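Long-range contacts in DynF (PDB 6UBL), which is of unknown function but belongs to the dynemicin biosynthesis pathway and probably binds a long hydrophobic molecule inside its beta barrel: residues I45-V50 against L195-F200; Y56-D61 against G92-L97; E152-T157 against R177-L182. All coordinates share one frame; numbering follows the deposited sequence. Where two conformers were deposited one is given.

Contact 1 of 3, residues I45-V50 against L195-F200; sequences IDTFAV and LTSLRF. With PLM (palmitic acid), chain C.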
loop_
_atom_site.group_PDB
_atom_site.type_symbol
_atom_site.label_atom_id
_atom_site.label_comp_id
_atom_site.label_asym_id
_atom_site.label_seq_id
_atom_site.Cartn_x
_atom_site.Cartn_y
_atom_site.Cartn_z
ATOM N N ILE A 45 0.692 10.979 15.393
ATOM C CA ILE A 45 -0.598 11.657 15.382
ATOM C C ILE A 45 -1.381 11.039 14.232
ATOM O O ILE A 45 -0.901 11.029 13.092
ATOM C CB ILE A 45 -0.466 13.177 15.187
ATOM C CG1 ILE A 45 0.276 13.795 16.372
ATOM C CG2 ILE A 45 -1.848 13.811 15.045
ATOM C CD1 ILE A 45 0.736 15.212 16.135
ATOM N N ASP A 46 -2.543 10.468 14.541
ATOM C CA ASP A 46 -3.339 9.721 13.583
ATOM C C ASP A 46 -4.713 10.367 13.475
ATOM O O ASP A 46 -5.326 10.700 14.490
ATOM C CB ASP A 46 -3.610 8.287 14.042
ATOM C CG ASP A 46 -2.360 7.504 14.383
ATOM O OD1 ASP A 46 -1.265 8.084 14.524
ATOM O OD2 ASP A 46 -2.495 6.268 14.554
ATOM N N THR A 47 -5.234 10.491 12.261
ATOM C CA THR A 47 -6.589 10.994 12.058
ATOM C C THR A 47 -7.489 9.905 11.485
ATOM O O THR A 47 -7.127 9.239 10.504
ATOM C CB THR A 47 -6.594 12.218 11.142
ATOM O OG1 THR A 47 -5.836 13.271 11.763
ATOM C CG2 THR A 47 -8.020 12.688 10.907
ATOM N N PHE A 48 -8.668 9.741 12.089
ATOM C CA PHE A 48 -9.616 8.695 11.720
ATOM C C PHE A 48 -10.926 9.341 11.290
ATOM O O PHE A 48 -11.452 10.212 12.000
ATOM C CB PHE A 48 -9.951 7.764 12.891
ATOM C CG PHE A 48 -8.760 7.097 13.514
ATOM C CD1 PHE A 48 -8.274 5.893 13.035
ATOM C CD2 PHE A 48 -8.140 7.676 14.616
ATOM C CE1 PHE A 48 -7.181 5.283 13.620
ATOM C CE2 PHE A 48 -7.051 7.073 15.200
ATOM C CZ PHE A 48 -6.567 5.876 14.709
ATOM N N ALA A 49 -11.463 8.910 10.149
ATOM C CA ALA A 49 -12.776 9.342 9.691
ATOM C C ALA A 49 -13.770 8.199 9.872
ATOM O O ALA A 49 -13.525 7.073 9.408
ATOM C CB ALA A 49 -12.736 9.758 8.220
ATOM N N VAL A 50 -14.868 8.478 10.570
ATOM C CA VAL A 50 -15.962 7.528 10.725
ATOM C C VAL A 50 -17.132 8.024 9.875
ATOM O O VAL A 50 -17.699 9.088 10.167
ATOM C CB VAL A 50 -16.380 7.358 12.188
ATOM C CG1 VAL A 50 -17.514 6.338 12.288
ATOM C CG2 VAL A 50 -15.194 6.929 13.034
ATOM N N LEU A 195 -8.410 5.559 8.133
ATOM C CA LEU A 195 -7.261 6.341 8.558
ATOM C C LEU A 195 -6.946 7.292 7.413
ATOM O O LEU A 195 -6.662 6.852 6.289
ATOM C CB LEU A 195 -6.098 5.396 8.828
ATOM C CG LEU A 195 -4.756 5.946 9.317
ATOM C CD1 LEU A 195 -4.911 6.543 10.700
ATOM C CD2 LEU A 195 -3.745 4.811 9.316
ATOM N N THR A 196 -7.042 8.595 7.676
ATOM C CA THR A 196 -6.873 9.590 6.620
ATOM C C THR A 196 -5.507 10.262 6.638
ATOM O O THR A 196 -5.114 10.854 5.626
ATOM C CB THR A 196 -7.968 10.666 6.695
ATOM O OG1 THR A 196 -7.956 11.291 7.976
ATOM C CG2 THR A 196 -9.339 10.051 6.428
ATOM N N SER A 197 -4.805 10.247 7.770
ATOM C CA SER A 197 -3.433 10.730 7.796
ATOM C C SER A 197 -2.741 10.175 9.028
ATOM O O SER A 197 -3.387 9.809 10.010
ATOM C CB SER A 197 -3.352 12.256 7.781
ATOM O OG SER A 197 -3.750 12.785 9.021
ATOM N N LEU A 198 -1.415 10.135 8.961
ATOM C CA LEU A 198 -0.592 9.668 10.065
ATOM C C LEU A 198 0.782 10.296 9.895
ATOM O O LEU A 198 1.364 10.230 8.807
ATOM C CB LEU A 198 -0.498 8.141 10.040
ATOM C CG LEU A 198 0.125 7.506 11.293
ATOM C CD1 LEU A 198 -0.371 6.098 11.509
ATOM C CD2 LEU A 198 1.640 7.531 11.149
ATOM N N ARG A 199 1.290 10.898 10.966
ATOM C CA ARG A 199 2.653 11.391 11.027
ATOM C C ARG A 199 3.260 10.831 12.302
ATOM O O ARG A 199 2.546 10.531 13.265
ATOM C CB ARG A 199 2.646 12.924 11.056
ATOM C CG ARG A 199 1.792 13.507 9.934
ATOM C CD ARG A 199 1.961 15.003 9.771
ATOM N NE ARG A 199 1.991 15.371 8.357
ATOM C CZ ARG A 199 3.108 15.581 7.668
ATOM N NH1 ARG A 199 4.288 15.463 8.261
ATOM N NH2 ARG A 199 3.047 15.909 6.385
ATOM N N PHE A 200 4.577 10.644 12.294
ATOM C CA PHE A 200 5.230 10.056 13.453
ATOM C C PHE A 200 6.635 10.608 13.599
ATOM O O PHE A 200 7.185 11.225 12.682
ATOM C CB PHE A 200 5.224 8.512 13.417
ATOM C CG PHE A 200 6.073 7.889 12.330
ATOM C CD1 PHE A 200 7.398 7.537 12.569
ATOM C CD2 PHE A 200 5.540 7.621 11.072
ATOM C CE1 PHE A 200 8.172 6.955 11.577
ATOM C CE2 PHE A 200 6.309 7.037 10.087
ATOM C CZ PHE A 200 7.630 6.700 10.337
HETATM C C1 PLM C . 15.674 0.473 12.146
HETATM O O1 PLM C . 15.336 -0.102 13.270
HETATM O O2 PLM C . 16.815 0.670 11.816
HETATM C C2 PLM C . 14.507 0.890 11.309
HETATM C C3 PLM C . 13.433 1.666 12.024
HETATM C C4 PLM C . 12.374 2.036 11.030
HETATM C C5 PLM C . 11.003 2.144 11.586
HETATM C C6 PLM C . 9.980 2.424 10.512
HETATM C C7 PLM C . 8.985 3.457 10.967
HETATM C C8 PLM C . 8.423 3.152 12.333
HETATM C C9 PLM C . 7.642 1.869 12.398
HETATM C CA PLM C . 6.171 2.095 12.178
HETATM C CB PLM C . 5.497 2.648 13.419
HETATM C CC PLM C . 4.134 2.061 13.627
HETATM C CD PLM C . 2.988 2.998 13.353
HETATM C CE PLM C . 1.764 2.237 12.915
HETATM C CF PLM C . 0.462 2.956 13.091
HETATM C CG PLM C . -0.693 2.127 12.654
HETATM O O HOH W 1 -1.869 12.949 11.264
#
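Asp46 and Leu198 lie side by side across a non-hydrogen-bonded pair of antiparallel strands, both pointing into the barrel. The carboxylate runs along the leucine branch, OD1 of Asp46 3.6 Å from CG of Leu198, while Ser44 holds OD1 by a hydrogen bond, which suits an acid in so apolar a place. Beyond it Leu198 CD1 meets CF of the palmitic acid at 3.6 Å, and Phe200 CZ meets C7 of the same chain obliquely. Phe48 and Leu195 cross at a slant, CE1 of Phe48 3.9 Å from CD1 of Leu195. On the outward face Thr47 has its methyl anti to the backbone N (chi1 -62° to OG1), which sets CG2 3.2 Å from OG1 of Thr196; that hydroxyl is hydrogen-bonded to Glu55. Thr47 N binds Ser197 O nearly straight (3.0 Å, 173°), and a water joins Ile45 O to Ser197 OG. Between Thr47 and Phe48 the register slips by one residue, a beta bulge, beside which CG2 of Thr196 packs on CB of Ala49; both residues also pack on Phe118 of the second subunit. Strand 37-50 is flanked here by strands 54-68 and 193-205, and the latter pairs in turn with strand 170-183.

Contact 2 of 3, residues Y56-D61 against G92-L97; sequences YTVAFD and GECEEL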
loop_
_atom_site.group_PDB
_atom_site.type_symbol
_atom_site.label_atom_id
_atom_site.label_comp_id
_atom_site.label_asym_id
_atom_site.label_seq_id
_atom_site.Cartn_x
_atom_site.Cartn_y
_atom_site.Cartn_z
ATOM N N TYR A 56 -11.531 12.419 13.752
ATOM C CA TYR A 56 -10.881 12.511 15.049
ATOM C C TYR A 56 -9.376 12.420 14.899
ATOM O O TYR A 56 -8.869 11.588 14.145
ATOM C CB TYR A 56 -11.363 11.362 15.933
ATOM C CG TYR A 56 -12.869 11.258 15.976
ATOM C CD1 TYR A 56 -13.606 12.132 16.751
ATOM C CD2 TYR A 56 -13.547 10.303 15.228
ATOM C CE1 TYR A 56 -14.979 12.063 16.797
ATOM C CE2 TYR A 56 -14.929 10.221 15.267
ATOM C CZ TYR A 56 -15.637 11.106 16.054
ATOM O OH TYR A 56 -17.012 11.038 16.107
ATOM N N THR A 57 -8.669 13.286 15.613
ATOM C CA THR A 57 -7.217 13.302 15.600
ATOM C C THR A 57 -6.725 12.863 16.973
ATOM O O THR A 57 -7.102 13.461 17.993
ATOM C CB THR A 57 -6.705 14.701 15.269
ATOM O OG1 THR A 57 -7.189 15.085 13.973
ATOM C CG2 THR A 57 -5.188 14.696 15.246
ATOM N N VAL A 58 -5.872 11.834 16.996
ATOM C CA VAL A 58 -5.447 11.211 18.241
ATOM C C VAL A 58 -3.931 11.119 18.262
ATOM O O VAL A 58 -3.313 10.676 17.283
ATOM C CB VAL A 58 -6.060 9.814 18.430
ATOM C CG1 VAL A 58 -5.650 9.228 19.777
ATOM C CG2 VAL A 58 -7.571 9.872 18.305
ATOM N N ALA A 59 -3.341 11.509 19.392
ATOM C CA ALA A 59 -1.905 11.408 19.597
ATOM C C ALA A 59 -1.583 10.100 20.305
ATOM O O ALA A 59 -2.255 9.717 21.270
ATOM C CB ALA A 59 -1.426 12.577 20.461
ATOM N N PHE A 60 -0.528 9.438 19.841
ATOM C CA PHE A 60 -0.107 8.153 20.370
ATOM C C PHE A 60 1.353 8.203 20.802
ATOM O O PHE A 60 2.159 8.945 20.237
ATOM C CB PHE A 60 -0.217 7.060 19.303
ATOM C CG PHE A 60 -1.617 6.728 18.899
ATOM C CD1 PHE A 60 -2.312 7.535 18.017
ATOM C CD2 PHE A 60 -2.233 5.590 19.386
ATOM C CE1 PHE A 60 -3.602 7.219 17.638
ATOM C CE2 PHE A 60 -3.523 5.272 19.019
ATOM C CZ PHE A 60 -4.209 6.085 18.140
ATOM N N ASP A 61 1.682 7.389 21.802
ATOM C CA ASP A 61 3.049 7.214 22.266
ATOM C C ASP A 61 3.253 5.728 22.520
ATOM O O ASP A 61 2.321 5.010 22.892
ATOM C CB ASP A 61 3.306 8.035 23.535
ATOM C CG ASP A 61 4.749 7.983 23.981
ATOM O OD1 ASP A 61 5.641 8.260 23.150
ATOM O OD2 ASP A 61 5.001 7.709 25.177
ATOM N N GLY A 92 -3.059 5.799 22.621
ATOM C CA GLY A 92 -3.538 7.165 22.564
ATOM C C GLY A 92 -4.951 7.208 23.102
ATOM O O GLY A 92 -5.616 6.179 23.256
ATOM N N GLU A 93 -5.422 8.423 23.368
ATOM C CA GLU A 93 -6.708 8.574 24.027
ATOM C C GLU A 93 -7.460 9.761 23.454
ATOM O O GLU A 93 -6.872 10.734 22.973
ATOM C CB GLU A 93 -6.545 8.757 25.535
ATOM C CG GLU A 93 -7.655 8.139 26.355
ATOM C CD GLU A 93 -7.140 7.595 27.672
ATOM O OE1 GLU A 93 -5.966 7.171 27.722
ATOM O OE2 GLU A 93 -7.899 7.598 28.660
ATOM N N CYS A 94 -8.779 9.653 23.522
ATOM C CA CYS A 94 -9.677 10.538 22.807
ATOM C C CYS A 94 -11.046 10.393 23.453
ATOM O O CYS A 94 -11.478 9.277 23.766
ATOM C CB CYS A 94 -9.646 10.084 21.347
ATOM S SG CYS A 94 -10.927 10.674 20.290
ATOM N N GLU A 95 -11.715 11.525 23.675
ATOM C CA GLU A 95 -13.004 11.487 24.357
ATOM C C GLU A 95 -13.992 10.635 23.578
ATOM O O GLU A 95 -14.669 9.773 24.147
ATOM C CB GLU A 95 -13.535 12.912 24.524
ATOM C CG GLU A 95 -14.957 13.013 25.073
ATOM C CD GLU A 95 -15.107 12.416 26.458
ATOM O OE1 GLU A 95 -16.244 12.386 26.976
ATOM O OE2 GLU A 95 -14.087 11.998 27.043
ATOM N N GLU A 96 -14.070 10.852 22.266
ATOM C CA GLU A 96 -15.094 10.201 21.461
ATOM C C GLU A 96 -14.776 8.734 21.190
ATOM O O GLU A 96 -15.676 7.887 21.218
ATOM C CB GLU A 96 -15.272 10.957 20.143
ATOM C CG GLU A 96 -15.727 12.404 20.309
ATOM C CD GLU A 96 -14.589 13.410 20.358
ATOM O OE1 GLU A 96 -13.432 13.022 20.623
ATOM O OE2 GLU A 96 -14.864 14.611 20.150
ATOM N N LEU A 97 -13.515 8.413 20.915
ATOM C CA LEU A 97 -13.137 7.059 20.536
ATOM C C LEU A 97 -12.592 6.237 21.695
ATOM O O LEU A 97 -12.383 5.033 21.531
ATOM C CB LEU A 97 -12.097 7.109 19.419
ATOM C CG LEU A 97 -12.502 7.902 18.178
ATOM C CD1 LEU A 97 -11.369 7.826 17.164
ATOM C CD2 LEU A 97 -13.803 7.402 17.592
HETATM O O HOH W 2 -4.991 12.611 21.592
HETATM O O HOH W 3 -3.524 10.556 23.360
#
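The Tyr56 ring carries Leu97 over one face, with CD2 of Leu97 4.1 Å from the ring centroid and 28° off its normal, a CH-pi contact. Glu96 approaches the same ring obliquely: its CB lies 3.5 Å from CE1 of Tyr56, and the carboxylate plane is turned 49° from the ring. Cys94 adds a slanting sulfur-aromatic contact, its SG 5.5 Å from the Tyr56 centroid. The second flat group, Phe60, is covered on one face by Gly92, whose CA stands 4.2 Å from the centroid. Glycine suits this place because its bare CA comes close to both the ring and Ala59 O.

Between the two rings Val58 divides its branches. CG1 faces the backbone of Glu93, and CG2, anti to the carbonyl carbon, meets CB of Cys94 at 3.7 Å. Cys94 SG also accepts a hydrogen bond from Leu97 N, which ties the start of the turn to its end and fixes the sulfur near the tyrosine.

Two waters bridge the backbones, one between Ala59 N and Glu93 O, the other between Ala59 O and Glu93 N. They lie at the end of the antiparallel pairing of strands 54-68 and 81-92 in this beta barrel, where the loop leading on to strand 100-104 packs Cys94 and Leu97 against strand 54-68.

Contact 3 of 3, residues E152-T157 against R177-L182; sequences EPIILT and RMMPLL. With PLM (palmitic acid), chain C.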
loop_
_atom_site.group_PDB
_atom_site.type_symbol
_atom_site.label_atom_id
_atom_site.label_comp_id
_atom_site.label_asym_id
_atom_site.label_seq_id
_atom_site.Cartn_x
_atom_site.Cartn_y
_atom_site.Cartn_z
ATOM N N GLU A 152 -4.950 -3.520 3.462
ATOM C CA GLU A 152 -3.956 -2.781 2.716
ATOM C C GLU A 152 -2.872 -2.332 3.683
ATOM O O GLU A 152 -3.186 -1.658 4.675
ATOM C CB GLU A 152 -4.702 -1.576 2.167
ATOM C CG GLU A 152 -3.953 -0.635 1.323
ATOM C CD GLU A 152 -4.875 0.454 0.833
ATOM O OE1 GLU A 152 -6.055 0.159 0.530
ATOM O OE2 GLU A 152 -4.428 1.607 0.771
ATOM N N PRO A 153 -1.605 -2.663 3.443
ATOM C CA PRO A 153 -0.573 -2.294 4.415
ATOM C C PRO A 153 -0.436 -0.783 4.524
ATOM O O PRO A 153 -0.524 -0.053 3.527
ATOM C CB PRO A 153 0.701 -2.937 3.851
ATOM C CG PRO A 153 0.450 -3.087 2.392
ATOM C CD PRO A 153 -1.034 -3.313 2.251
ATOM N N ILE A 154 -0.217 -0.317 5.755
ATOM C CA ILE A 154 0.091 1.085 6.005
ATOM C C ILE A 154 1.561 1.303 5.674
ATOM O O ILE A 154 2.438 0.666 6.268
ATOM C CB ILE A 154 -0.220 1.468 7.459
ATOM C CG1 ILE A 154 -1.698 1.264 7.763
ATOM C CG2 ILE A 154 0.195 2.919 7.704
ATOM C CD1 ILE A 154 -2.022 1.168 9.241
ATOM N N ILE A 155 1.825 2.197 4.727
ATOM C CA ILE A 155 3.175 2.457 4.251
ATOM C C ILE A 155 3.739 3.611 5.073
ATOM O O ILE A 155 3.217 4.736 5.028
ATOM C CB ILE A 155 3.170 2.802 2.758
ATOM C CG1 ILE A 155 2.580 1.650 1.924
ATOM C CG2 ILE A 155 4.573 3.206 2.309
ATOM C CD1 ILE A 155 3.200 0.286 2.125
ATOM N N LEU A 156 4.796 3.339 5.840
ATOM C CA LEU A 156 5.398 4.325 6.735
ATOM C C LEU A 156 6.814 4.607 6.253
ATOM O O LEU A 156 7.581 3.678 5.991
ATOM C CB LEU A 156 5.451 3.784 8.164
ATOM C CG LEU A 156 4.050 3.465 8.682
ATOM C CD1 LEU A 156 4.074 2.388 9.734
ATOM C CD2 LEU A 156 3.402 4.731 9.235
ATOM N N THR A 157 7.155 5.877 6.128
ATOM C CA THR A 157 8.390 6.276 5.479
ATOM C C THR A 157 9.177 7.239 6.351
ATOM O O THR A 157 8.615 8.041 7.093
ATOM C CB THR A 157 8.114 6.905 4.112
ATOM O OG1 THR A 157 7.263 8.045 4.260
ATOM C CG2 THR A 157 7.452 5.889 3.189
ATOM N N ARG A 177 -5.641 10.112 0.735
ATOM C CA ARG A 177 -7.033 10.416 1.043
ATOM C C ARG A 177 -7.655 9.502 2.092
ATOM O O ARG A 177 -8.291 10.001 3.031
ATOM C CB ARG A 177 -7.865 10.472 -0.233
ATOM C CG ARG A 177 -7.260 11.386 -1.277
ATOM C CD ARG A 177 -8.244 11.680 -2.378
ATOM N NE ARG A 177 -9.026 12.873 -2.065
ATOM C CZ ARG A 177 -9.874 13.450 -2.904
ATOM N NH1 ARG A 177 -10.093 12.914 -4.102
ATOM N NH2 ARG A 177 -10.534 14.534 -2.535
ATOM N N MET A 178 -7.482 8.186 1.965
ATOM C CA MET A 178 -8.125 7.280 2.906
ATOM C C MET A 178 -7.486 5.895 2.857
ATOM O O MET A 178 -7.057 5.414 1.790
ATOM C CB MET A 178 -9.637 7.178 2.626
ATOM C CG MET A 178 -9.979 6.458 1.316
ATOM S SD MET A 178 -11.707 6.518 0.772
ATOM C CE MET A 178 -11.809 8.201 0.165
ATOM N N MET A 179 -7.439 5.259 4.035
ATOM C CA MET A 179 -6.980 3.875 4.214
ATOM C C MET A 179 -8.092 3.135 4.947
ATOM O O MET A 179 -8.412 3.497 6.103
ATOM C CB MET A 179 -5.694 3.875 5.058
ATOM C CG MET A 179 -5.491 2.660 5.962
ATOM S SD MET A 179 -4.967 1.195 5.045
ATOM C CE MET A 179 -3.428 1.761 4.319
ATOM N N PRO A 180 -8.692 2.091 4.362
ATOM C CA PRO A 180 -9.803 1.408 5.040
ATOM C C PRO A 180 -9.362 0.658 6.296
ATOM O O PRO A 180 -8.316 0.011 6.329
ATOM C CB PRO A 180 -10.340 0.438 3.979
ATOM C CG PRO A 180 -9.725 0.861 2.675
ATOM C CD PRO A 180 -8.415 1.514 3.030
ATOM N N LEU A 181 -10.182 0.755 7.337
ATOM C CA LEU A 181 -10.036 -0.011 8.569
ATOM C C LEU A 181 -11.265 -0.882 8.765
ATOM O O LEU A 181 -12.390 -0.387 8.719
ATOM C CB LEU A 181 -9.816 0.906 9.771
ATOM C CG LEU A 181 -8.574 1.797 9.676
ATOM C CD1 LEU A 181 -8.501 2.710 10.895
ATOM C CD2 LEU A 181 -7.293 0.980 9.536
ATOM N N LEU A 182 -11.042 -2.179 8.940
ATOM C CA LEU A 182 -12.085 -3.195 8.923
ATOM C C LEU A 182 -12.280 -3.799 10.307
ATOM O O LEU A 182 -11.320 -3.969 11.063
ATOM C CB LEU A 182 -11.676 -4.324 7.965
ATOM C CG LEU A 182 -11.234 -3.870 6.570
ATOM C CD1 LEU A 182 -10.690 -5.027 5.751
ATOM C CD2 LEU A 182 -12.411 -3.207 5.884
HETATM C C1 PLM C . 15.674 0.473 12.146
HETATM O O1 PLM C . 15.336 -0.102 13.270
HETATM O O2 PLM C . 16.815 0.670 11.816
HETATM C C2 PLM C . 14.507 0.890 11.309
HETATM C C3 PLM C . 13.433 1.666 12.024
HETATM C C4 PLM C . 12.374 2.036 11.030
HETATM C C5 PLM C . 11.003 2.144 11.586
HETATM C C6 PLM C . 9.980 2.424 10.512
HETATM C C7 PLM C . 8.985 3.457 10.967
HETATM C C8 PLM C . 8.423 3.152 12.333
HETATM C C9 PLM C . 7.642 1.869 12.398
HETATM C CA PLM C . 6.171 2.095 12.178
HETATM C CB PLM C . 5.497 2.648 13.419
HETATM C CC PLM C . 4.134 2.061 13.627
HETATM C CD PLM C . 2.988 2.998 13.353
HETATM C CE PLM C . 1.764 2.237 12.915
HETATM C CF PLM C . 0.462 2.956 13.091
HETATM C CG PLM C . -0.693 2.127 12.654
HETATM O O HOH W 4 -7.417 -2.076 4.683
HETATM O O HOH W 5 -4.479 4.114 1.794
#
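Glu152 and Met179 run alongside one another, head to tail, and the methionine carries most of the apolar packing; its contacts are those of one of two deposited conformers. Its chain is bent at chi2 and chi3 (76° and 60°), which brings CE against the carbonyls of Glu152 and Pro153. SD of Met179 lies 3.4 Å from Glu152 O, and CE 3.5 Å from Pro153 O. The methyl also meets CG1 of Ile154 at 3.9 Å, the two side chains lying nearly perpendicular. Methionine suits the place, since its flexible, unbranched thioether can follow a surface made partly of carbonyl oxygens and partly of hydrocarbon. Pro180 meets Glu152 crosswise, its CD 3.7 Å from OE1.

The polar links run through water. One water accepts from Glu152 N and donates to Pro180 O, and another donates to Glu152 OE2, at 2.7 Å, and to Met178 O. Glu152 is fully extended, with CG anti to the backbone N (chi1 -179°), which carries the carboxylate far enough from its own backbone to reach that second water.

Charge pairing leads out of the subunit. OE2 of Glu152 forms a salt bridge with Arg132 of the second subunit, a pairing that would favour the ionised carboxylate in this buried place. Arg177 likewise bridges to Asp119, Glu124 and Asp159 of the second subunit.

Ile154 and, two residues on, Leu156 touch the ligand: Ile154 CD1 lies 3.8 Å from CG of the palmitic acid. The contact lies beyond the paired part of the hairpin of strands 154-161 and 170-183, where the lead-in to strand 154-161 meets Met179 and Pro180, and it joins a barrel interior that holds palmitic acid to the dimer interface.

Overall arrangement
Contacts 1 and 2 share neighbouring strands: 37-50 pairs with 54-68 through backbone bonds, so 45-50 and 56-61 lie side by side. Contact 1 also joins contact 3, because Leu195 O accepts from Met179 N, and both reach the palmitic acid and the second subunit. Contacts 2 and 3 do not touch, their nearest atoms being about 9 Å apart. Contact 3 is the buried one; contacts 1 and 2 are each partly buried, with some exposed residues. The chemistry follows: antiparallel backbone bonds, interrupted by a bulge, in contact 1, aromatic packing with bridging waters at the loop of contact 2, and thioether packing, water and intersubunit salt bridges in contact 3.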